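Local coordinates for protein Ika8 (Synthetic construct, PDB 6G6O) that is an artificial protein, computationally designed as a symmetrical eight-bladed beta-propeller with WD40-type repeats, and probably has no biological function beyond its fold, at residues I67-A72 with V77-I82; T36-D41 with G45-D50. All blocks are in the same frame, centred on the assembly; numbering follows the deposited sequence.

Contact 1. Residues I67-A72 with V77-I82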
ATOM      1  N   ILE A  67     -17.114   0.529   4.191  1.00 24.93           N
ATOM      2  CA  ILE A  67     -16.840  -0.881   3.954  1.00 19.01           C
ATOM      3  C   ILE A  67     -15.336  -1.091   4.001  1.00 15.89           C
ATOM      4  O   ILE A  67     -14.583  -0.379   3.327  1.00 20.47           O
ATOM      5  CB  ILE A  67     -17.419  -1.348   2.606  1.00 19.26           C
ATOM      6  CG1 ILE A  67     -18.948  -1.301   2.644  1.00 24.93           C
ATOM      7  CG2 ILE A  67     -16.919  -2.739   2.260  1.00 22.05           C
ATOM      8  CD1 ILE A  67     -19.599  -1.448   1.289  1.00 30.69           C
ATOM      9  N   VAL A  68     -14.902  -2.060   4.800  1.00 20.89           N
ATOM     10  CA  VAL A  68     -13.497  -2.420   4.907  1.00 19.19           C
ATOM     11  C   VAL A  68     -13.328  -3.856   4.433  1.00 17.69           C
ATOM     12  O   VAL A  68     -14.086  -4.745   4.836  1.00 20.10           O
ATOM     13  CB  VAL A  68     -12.969  -2.232   6.342  1.00 16.90           C
ATOM     14  CG1 VAL A  68     -13.928  -2.832   7.332  1.00 22.96           C
ATOM     15  CG2 VAL A  68     -11.592  -2.862   6.490  1.00 17.90           C
ATOM     16  N   VAL A  69     -12.353  -4.068   3.554  1.00 18.63           N
ATOM     17  CA  VAL A  69     -11.991  -5.390   3.060  1.00 16.92           C
ATOM     18  C   VAL A  69     -10.653  -5.765   3.677  1.00 10.77           C
ATOM     19  O   VAL A  69      -9.705  -4.972   3.642  1.00 15.68           O
ATOM     20  CB  VAL A  69     -11.923  -5.417   1.524  1.00 15.97           C
ATOM     21  CG1 VAL A  69     -11.713  -6.834   1.027  1.00 18.27           C
ATOM     22  CG2 VAL A  69     -13.190  -4.823   0.937  1.00 15.24           C
ATOM     23  N   SER A  70     -10.579  -6.965   4.248  1.00 15.59           N
ATOM     24  CA  SER A  70      -9.386  -7.415   4.952  1.00 15.91           C
ATOM     25  C   SER A  70      -8.977  -8.789   4.445  1.00 12.61           C
ATOM     26  O   SER A  70      -9.807  -9.699   4.365  1.00 19.22           O
ATOM     27  CB  SER A  70      -9.623  -7.459   6.465  1.00 10.51           C
ATOM     28  OG  SER A  70     -10.457  -8.545   6.823  1.00 14.34           O
ATOM     29  N   GLY A  71      -7.699  -8.931   4.104  1.00 17.18           N
ATOM     30  CA  GLY A  71      -7.141 -10.211   3.719  1.00 17.78           C
ATOM     31  C   GLY A  71      -6.156 -10.708   4.754  1.00 17.78           C
ATOM     32  O   GLY A  71      -5.600  -9.909   5.512  1.00 16.50           O
ATOM     33  N   ALA A  72      -5.925 -12.018   4.802  1.00 15.39           N
ATOM     34  CA  ALA A  72      -5.082 -12.611   5.827  1.00 14.67           C
ATOM     35  C   ALA A  72      -4.056 -13.537   5.186  1.00 18.01           C
ATOM     36  O   ALA A  72      -4.021 -13.720   3.965  1.00 24.11           O
ATOM     37  CB  ALA A  72      -5.920 -13.370   6.862  1.00 17.73           C
ATOM     38  N   VAL A  77     -10.530 -13.548   2.585  1.00 15.56           N
ATOM     39  CA  VAL A  77     -10.816 -12.150   2.289  1.00 11.73           C
ATOM     40  C   VAL A  77     -12.210 -11.861   2.822  1.00 19.86           C
ATOM     41  O   VAL A  77     -13.179 -12.511   2.412  1.00 22.75           O
ATOM     42  CB  VAL A  77     -10.735 -11.835   0.788  1.00 17.94           C
ATOM     43  CG1 VAL A  77     -10.688 -10.331   0.568  1.00 12.89           C
ATOM     44  CG2 VAL A  77      -9.522 -12.503   0.165  1.00 16.24           C
ATOM     45  N   LYS A  78     -12.313 -10.904   3.739  1.00 23.81           N
ATOM     46  CA  LYS A  78     -13.568 -10.602   4.407  1.00 20.70           C
ATOM     47  C   LYS A  78     -13.992  -9.173   4.104  1.00 18.09           C
ATOM     48  O   LYS A  78     -13.155  -8.272   3.998  1.00 17.92           O
ATOM     49  CB  LYS A  78     -13.453 -10.816   5.921  1.00 20.66           C
ATOM     50  CG  LYS A  78     -13.126 -12.253   6.298  1.00 14.49           C
ATOM     51  CD  LYS A  78     -12.938 -12.434   7.798  1.00 28.71           C
ATOM     52  CE  LYS A  78     -14.251 -12.302   8.551  1.00 38.12           C
ATOM     53  NZ  LYS A  78     -14.116 -12.734   9.971  1.00 32.89           N
ATOM     54  N   VAL A  79     -15.301  -8.984   3.956  1.00 19.69           N
ATOM     55  CA  VAL A  79     -15.911  -7.687   3.686  1.00 25.72           C
ATOM     56  C   VAL A  79     -16.927  -7.431   4.790  1.00 16.84           C
ATOM     57  O   VAL A  79     -17.858  -8.226   4.975  1.00 19.68           O
ATOM     58  CB  VAL A  79     -16.582  -7.651   2.303  1.00 22.02           C
ATOM     59  CG1 VAL A  79     -17.256  -6.313   2.069  1.00 22.21           C
ATOM     60  CG2 VAL A  79     -15.564  -7.948   1.211  1.00 21.94           C
ATOM     61  N   TRP A  80     -16.755  -6.336   5.527  1.00 18.26           N
ATOM     62  CA  TRP A  80     -17.599  -6.114   6.690  1.00 18.76           C
ATOM     63  C   TRP A  80     -17.877  -4.629   6.884  1.00 19.03           C
ATOM     64  O   TRP A  80     -17.176  -3.763   6.354  1.00 19.77           O
ATOM     65  CB  TRP A  80     -16.981  -6.718   7.961  1.00 21.93           C
ATOM     66  CG  TRP A  80     -15.500  -6.533   8.110  1.00 19.96           C
ATOM     67  CD1 TRP A  80     -14.517  -7.217   7.457  1.00 16.99           C
ATOM     68  CD2 TRP A  80     -14.836  -5.629   9.001  1.00 27.03           C
ATOM     69  NE1 TRP A  80     -13.281  -6.781   7.872  1.00 17.95           N
ATOM     70  CE2 TRP A  80     -13.450  -5.807   8.821  1.00 23.29           C
ATOM     71  CE3 TRP A  80     -15.279  -4.678   9.928  1.00 26.12           C
ATOM     72  CZ2 TRP A  80     -12.503  -5.071   9.531  1.00 21.92           C
ATOM     73  CZ3 TRP A  80     -14.339  -3.949  10.633  1.00 19.72           C
ATOM     74  CH2 TRP A  80     -12.967  -4.150  10.431  1.00 25.53           C
ATOM     75  N   TYR A  81     -18.924  -4.359   7.662  1.00 19.66           N
ATOM     76  CA  TYR A  81     -19.368  -3.001   7.946  1.00 21.88           C
ATOM     77  C   TYR A  81     -18.504  -2.386   9.041  1.00 19.19           C
ATOM     78  O   TYR A  81     -18.291  -2.999  10.091  1.00 21.98           O
ATOM     79  CB  TYR A  81     -20.837  -3.022   8.370  1.00 20.03           C
ATOM     80  CG  TYR A  81     -21.495  -1.667   8.487  1.00 18.63           C
ATOM     81  CD1 TYR A  81     -21.346  -0.709   7.495  1.00 21.86           C
ATOM     82  CD2 TYR A  81     -22.286  -1.355   9.587  1.00 20.33           C
ATOM     83  CE1 TYR A  81     -21.953   0.527   7.601  1.00 20.53           C
ATOM     84  CE2 TYR A  81     -22.897  -0.123   9.699  1.00 16.64           C
ATOM     85  CZ  TYR A  81     -22.726   0.813   8.706  1.00 16.53           C
ATOM     86  OH  TYR A  81     -23.335   2.040   8.816  1.00 27.57           O
ATOM     87  N   ILE A  82     -18.011  -1.170   8.797  1.00 20.14           N
ATOM     88  CA  ILE A  82     -17.117  -0.536   9.761  1.00 24.32           C
ATOM     89  C   ILE A  82     -17.846  -0.219  11.062  1.00 23.65           C
ATOM     90  O   ILE A  82     -17.243  -0.254  12.143  1.00 25.52           O
ATOM     91  CB  ILE A  82     -16.478   0.725   9.145  1.00 20.11           C
ATOM     92  CG1 ILE A  82     -15.386   1.275  10.064  1.00 22.69           C
ATOM     93  CG2 ILE A  82     -17.527   1.787   8.857  1.00 23.39           C
ATOM     94  CD1 ILE A  82     -14.237   0.322  10.267  1.00 23.41           C
TER
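Val-68 lays its CG1 methyl over the face of the Trp-80 indole, above the six-membered ring, in a CH-pi contact with CE2 among the nearest ring atoms. CG1 of Val-68 and CG of Trp-80 both sit between the backbone N and the carbonyl carbon (chi1 47° and 41°), which folds methyl and indole toward each other on one side of the sheet. At the ring edge, the Trp-80 NE1 proton is directed at Ser-70 OG across 3.5 Å, a nearly straight but weak hydrogen bond; the stronger partner of that hydroxyl is His-54 NE2, and His-51 stacks on the indole. Beneath lie two antiparallel hydrogen-bonded pairs. Val-68 and Trp-80 exchange bonds of 3.2 Å in both directions, N to O, whereas Ser-70 and Lys-78 draw closer, at 2.9 Å each way between N and O. On the opposite face the contacts across the two strands are between aliphatic side chains: Ile-67 CG2 meets Val-79 CG1 at 3.6 Å, and Val-69 CG1 meets Val-77 CG1 at 3.7 Å. Phe-103, Leu-101 and Ile-98 of strand 98-104 cover this side. Lys-78 leads its chain away and bonds through NZ to Gly-53 O. A buried tryptophan on the third strand, linked through a serine on the second to a histidine, is consistent with the Trp-Ser/Thr-His part of the hydrogen-bonded tetrad known from WD40 blades.

Contact 2. Residues T36-D41 with G45-D50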
ATOM      1  N   THR A  36      -5.708 -10.037  14.676  1.00 27.61           N
ATOM      2  CA  THR A  36      -6.617  -9.098  15.315  1.00 19.28           C
ATOM      3  C   THR A  36      -6.760  -7.835  14.476  1.00 17.98           C
ATOM      4  O   THR A  36      -5.768  -7.283  13.990  1.00 22.46           O
ATOM      5  CB  THR A  36      -6.117  -8.746  16.717  1.00 17.72           C
ATOM      6  OG1 THR A  36      -4.780  -8.238  16.635  1.00 19.81           O
ATOM      7  CG2 THR A  36      -6.129  -9.979  17.608  1.00 16.05           C
ATOM      8  N   ILE A  37      -8.000  -7.386  14.305  1.00 17.34           N
ATOM      9  CA  ILE A  37      -8.312  -6.130  13.634  1.00 18.11           C
ATOM     10  C   ILE A  37      -9.014  -5.230  14.640  1.00 21.27           C
ATOM     11  O   ILE A  37      -9.941  -5.669  15.330  1.00 25.57           O
ATOM     12  CB  ILE A  37      -9.189  -6.349  12.388  1.00 25.44           C
ATOM     13  CG1 ILE A  37      -8.498  -7.299  11.408  1.00 19.63           C
ATOM     14  CG2 ILE A  37      -9.502  -5.023  11.711  1.00 18.00           C
ATOM     15  CD1 ILE A  37      -9.179  -7.385  10.063  1.00 17.28           C
ATOM     16  N   LYS A  38      -8.567  -3.979  14.731  1.00 23.85           N
ATOM     17  CA  LYS A  38      -9.125  -3.019  15.671  1.00 21.02           C
ATOM     18  C   LYS A  38      -9.542  -1.756  14.933  1.00 14.07           C
ATOM     19  O   LYS A  38      -8.850  -1.308  14.013  1.00 14.05           O
ATOM     20  CB  LYS A  38      -8.120  -2.676  16.777  1.00 18.38           C
ATOM     21  CG  LYS A  38      -7.896  -3.803  17.773  1.00 16.15           C
ATOM     22  CD  LYS A  38      -6.737  -3.491  18.706  1.00 18.16           C
ATOM     23  CE  LYS A  38      -6.542  -4.591  19.739  1.00 20.28           C
ATOM     24  NZ  LYS A  38      -7.676  -4.656  20.703  1.00 23.31           N
ATOM     25  N   VAL A  39     -10.674  -1.189  15.340  1.00 19.28           N
ATOM     26  CA  VAL A  39     -11.229   0.019  14.738  1.00 24.48           C
ATOM     27  C   VAL A  39     -11.119   1.144  15.759  1.00 22.77           C
ATOM     28  O   VAL A  39     -11.652   1.037  16.869  1.00 23.44           O
ATOM     29  CB  VAL A  39     -12.686  -0.188  14.298  1.00 20.95           C
ATOM     30  CG1 VAL A  39     -13.232   1.074  13.655  1.00 17.15           C
ATOM     31  CG2 VAL A  39     -12.786  -1.373  13.346  1.00 31.28           C
ATOM     32  N   TRP A  40     -10.438   2.222  15.382  1.00 22.41           N
ATOM     33  CA  TRP A  40     -10.136   3.318  16.290  1.00 19.27           C
ATOM     34  C   TRP A  40     -10.938   4.562  15.933  1.00 25.95           C
ATOM     35  O   TRP A  40     -11.328   4.764  14.780  1.00 26.74           O
ATOM     36  CB  TRP A  40      -8.642   3.656  16.267  1.00 18.41           C
ATOM     37  CG  TRP A  40      -7.748   2.474  16.452  1.00 21.59           C
ATOM     38  CD1 TRP A  40      -7.058   1.809  15.483  1.00 13.75           C
ATOM     39  CD2 TRP A  40      -7.440   1.817  17.688  1.00 24.73           C
ATOM     40  NE1 TRP A  40      -6.341   0.777  16.037  1.00 20.23           N
ATOM     41  CE2 TRP A  40      -6.560   0.761  17.389  1.00 22.92           C
ATOM     42  CE3 TRP A  40      -7.823   2.021  19.017  1.00 23.52           C
ATOM     43  CZ2 TRP A  40      -6.056  -0.091  18.369  1.00 20.78           C
ATOM     44  CZ3 TRP A  40      -7.324   1.174  19.988  1.00 23.33           C
ATOM     45  CH2 TRP A  40      -6.451   0.131  19.660  1.00 22.94           C
ATOM     46  N   ASP A  41     -11.177   5.395  16.944  1.00 27.91           N
ATOM     47  CA  ASP A  41     -11.806   6.703  16.781  1.00 26.03           C
ATOM     48  C   ASP A  41     -10.715   7.755  16.922  1.00 25.07           C
ATOM     49  O   ASP A  41     -10.174   7.952  18.015  1.00 28.61           O
ATOM     50  CB  ASP A  41     -12.912   6.910  17.816  1.00 27.02           C
ATOM     51  CG  ASP A  41     -13.744   8.150  17.550  1.00 24.72           C
ATOM     52  OD1 ASP A  41     -13.405   8.924  16.630  1.00 31.72           O
ATOM     53  OD2 ASP A  41     -14.740   8.356  18.274  1.00 35.13           O
ATOM     54  N   GLY A  45      -9.911   8.927  20.453  1.00 30.34           N
ATOM     55  CA  GLY A  45      -8.878   7.993  20.845  1.00 23.87           C
ATOM     56  C   GLY A  45      -9.364   6.626  21.266  1.00 26.68           C
ATOM     57  O   GLY A  45      -8.537   5.726  21.453  1.00 25.89           O
ATOM     58  N   GLN A  46     -10.670   6.431  21.420  1.00 28.78           N
ATOM     59  CA  GLN A  46     -11.198   5.157  21.877  1.00 29.90           C
ATOM     60  C   GLN A  46     -11.373   4.194  20.711  1.00 27.17           C
ATOM     61  O   GLN A  46     -11.632   4.598  19.575  1.00 23.62           O
ATOM     62  CB  GLN A  46     -12.536   5.355  22.590  1.00 35.14           C
ATOM     63  CG  GLN A  46     -12.483   6.329  23.753  1.00 34.61           C
ATOM     64  CD  GLN A  46     -11.551   5.863  24.854  1.00 43.74           C
ATOM     65  OE1 GLN A  46     -11.756   4.807  25.451  1.00 40.05           O
ATOM     66  NE2 GLN A  46     -10.516   6.651  25.127  1.00 34.68           N
ATOM     67  N   LEU A  47     -11.225   2.908  21.004  1.00 26.33           N
ATOM     68  CA  LEU A  47     -11.490   1.880  20.011  1.00 28.70           C
ATOM     69  C   LEU A  47     -12.996   1.695  19.864  1.00 35.81           C
ATOM     70  O   LEU A  47     -13.726   1.633  20.859  1.00 38.74           O
ATOM     71  CB  LEU A  47     -10.813   0.563  20.401  1.00 21.40           C
ATOM     72  CG  LEU A  47     -11.424  -0.310  21.499  1.00 31.40           C
ATOM     73  CD1 LEU A  47     -10.976  -1.753  21.339  1.00 35.06           C
ATOM     74  CD2 LEU A  47     -11.067   0.217  22.883  1.00 54.19           C
ATOM     75  N   LEU A  48     -13.466   1.644  18.616  1.00 37.83           N
ATOM     76  CA  LEU A  48     -14.885   1.402  18.385  1.00 24.55           C
ATOM     77  C   LEU A  48     -15.261  -0.025  18.751  1.00 22.95           C
ATOM     78  O   LEU A  48     -16.298  -0.257  19.384  1.00 28.66           O
ATOM     79  CB  LEU A  48     -15.249   1.690  16.928  1.00 23.37           C
ATOM     80  CG  LEU A  48     -15.568   3.140  16.559  1.00 26.91           C
ATOM     81  CD1 LEU A  48     -14.302   3.964  16.479  1.00 30.13           C
ATOM     82  CD2 LEU A  48     -16.342   3.219  15.253  1.00 25.75           C
ATOM     83  N   ARG A  49     -14.425  -0.992  18.379  1.00 26.63           N
ATOM     84  CA  ARG A  49     -14.735  -2.394  18.610  1.00 31.43           C
ATOM     85  C   ARG A  49     -13.503  -3.237  18.332  1.00 30.09           C
ATOM     86  O   ARG A  49     -12.549  -2.791  17.686  1.00 30.66           O
ATOM     87  CB  ARG A  49     -15.895  -2.861  17.730  1.00 36.64           C
ATOM     88  CG  ARG A  49     -15.525  -3.038  16.263  1.00 32.81           C
ATOM     89  CD  ARG A  49     -16.727  -3.448  15.426  1.00 30.03           C
ATOM     90  NE  ARG A  49     -17.960  -2.805  15.874  1.00 29.76           N
ATOM     91  CZ  ARG A  49     -18.896  -3.407  16.603  1.00 29.94           C
ATOM     92  NH1 ARG A  49     -19.983  -2.744  16.968  1.00 30.86           N
ATOM     93  NH2 ARG A  49     -18.736  -4.671  16.973  1.00 34.61           N
ATOM     94  N   ASP A  50     -13.544  -4.469  18.829  1.00 33.74           N
ATOM     95  CA  ASP A  50     -12.566  -5.497  18.496  1.00 28.61           C
ATOM     96  C   ASP A  50     -13.195  -6.398  17.442  1.00 35.16           C
ATOM     97  O   ASP A  50     -14.098  -7.184  17.747  1.00 35.52           O
ATOM     98  CB  ASP A  50     -12.163  -6.298  19.733  1.00 30.85           C
ATOM     99  CG  ASP A  50     -11.024  -5.659  20.500  1.00 33.03           C
ATOM    100  OD1 ASP A  50     -10.141  -5.049  19.860  1.00 34.27           O
ATOM    101  OD2 ASP A  50     -11.010  -5.771  21.744  1.00 28.73           O
TER
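Lys-38 and Asp-50 stand side by side at a non-hydrogen-bonded pair, and Lys-38 NZ closes a salt bridge of 2.6 Å to Asp-50 OD1. The ammonium meets that oxygen on its syn side, 20° out of the carboxylate plane, a position reached by an extended lysine chain that bends only at its last torsion (chi4 -68°). Farther along the same side, Leu-47 CB approaches CZ3 and CE3 of Trp-40 at 3.6 Å, while Lys-38 CB lies over one face of the indole toward its rim. Val-39, which projects from the other face, packs its CG1 on Leu-48 CB at 3.9 Å. Leu-48 also reaches back with CD1 to 3.5 Å from Asp-41 CB. The backbone holding these groups is irregular: Leu-48 N bonds to Val-39 O at 2.6 Å, Asp-41 N to Gln-46 O at 2.8 Å, but Val-39 N gives Arg-49 O only a weak bond. At the turn, Asp-41 accepts from Leu-43 N and Thr-44 OG1 through its two carboxylate oxygens, bracing the connection that leads to Gly-45, whose positive phi suits glycine. Outside this shell, Trp-40 NE1 is anchored by Ser-30 OG. Strands 37-41 and 47-51 form the outer beta hairpin of a propeller blade; 27-32 flanks 37-41 on its other side, while Val-39 and Ile-37 also touch Trp-80 of strand 77-81 in the next blade.

In the fold
The two contacts sample different strand pairs of neighbouring, non-identical blades, their centres about 16 Å (contact 1) and 21 Å (contact 2) from the centre of the chain. Contact 1 joins the second and third strands of its blade and is buried; contact 2 joins the third and fourth strands of the preceding blade and is partly exposed. Regular paired backbone bonds and apolar packing dominate the former, whereas the latter mixes a salt bridge and a braced turn with uneven strand pairing. The blades meet directly: Ile-82 CD1 of contact 1 packs on Val-39 CG1 of contact 2 at 3.6 Å, and Ser-70 CB lies 3.6 Å from Ile-37 CD1.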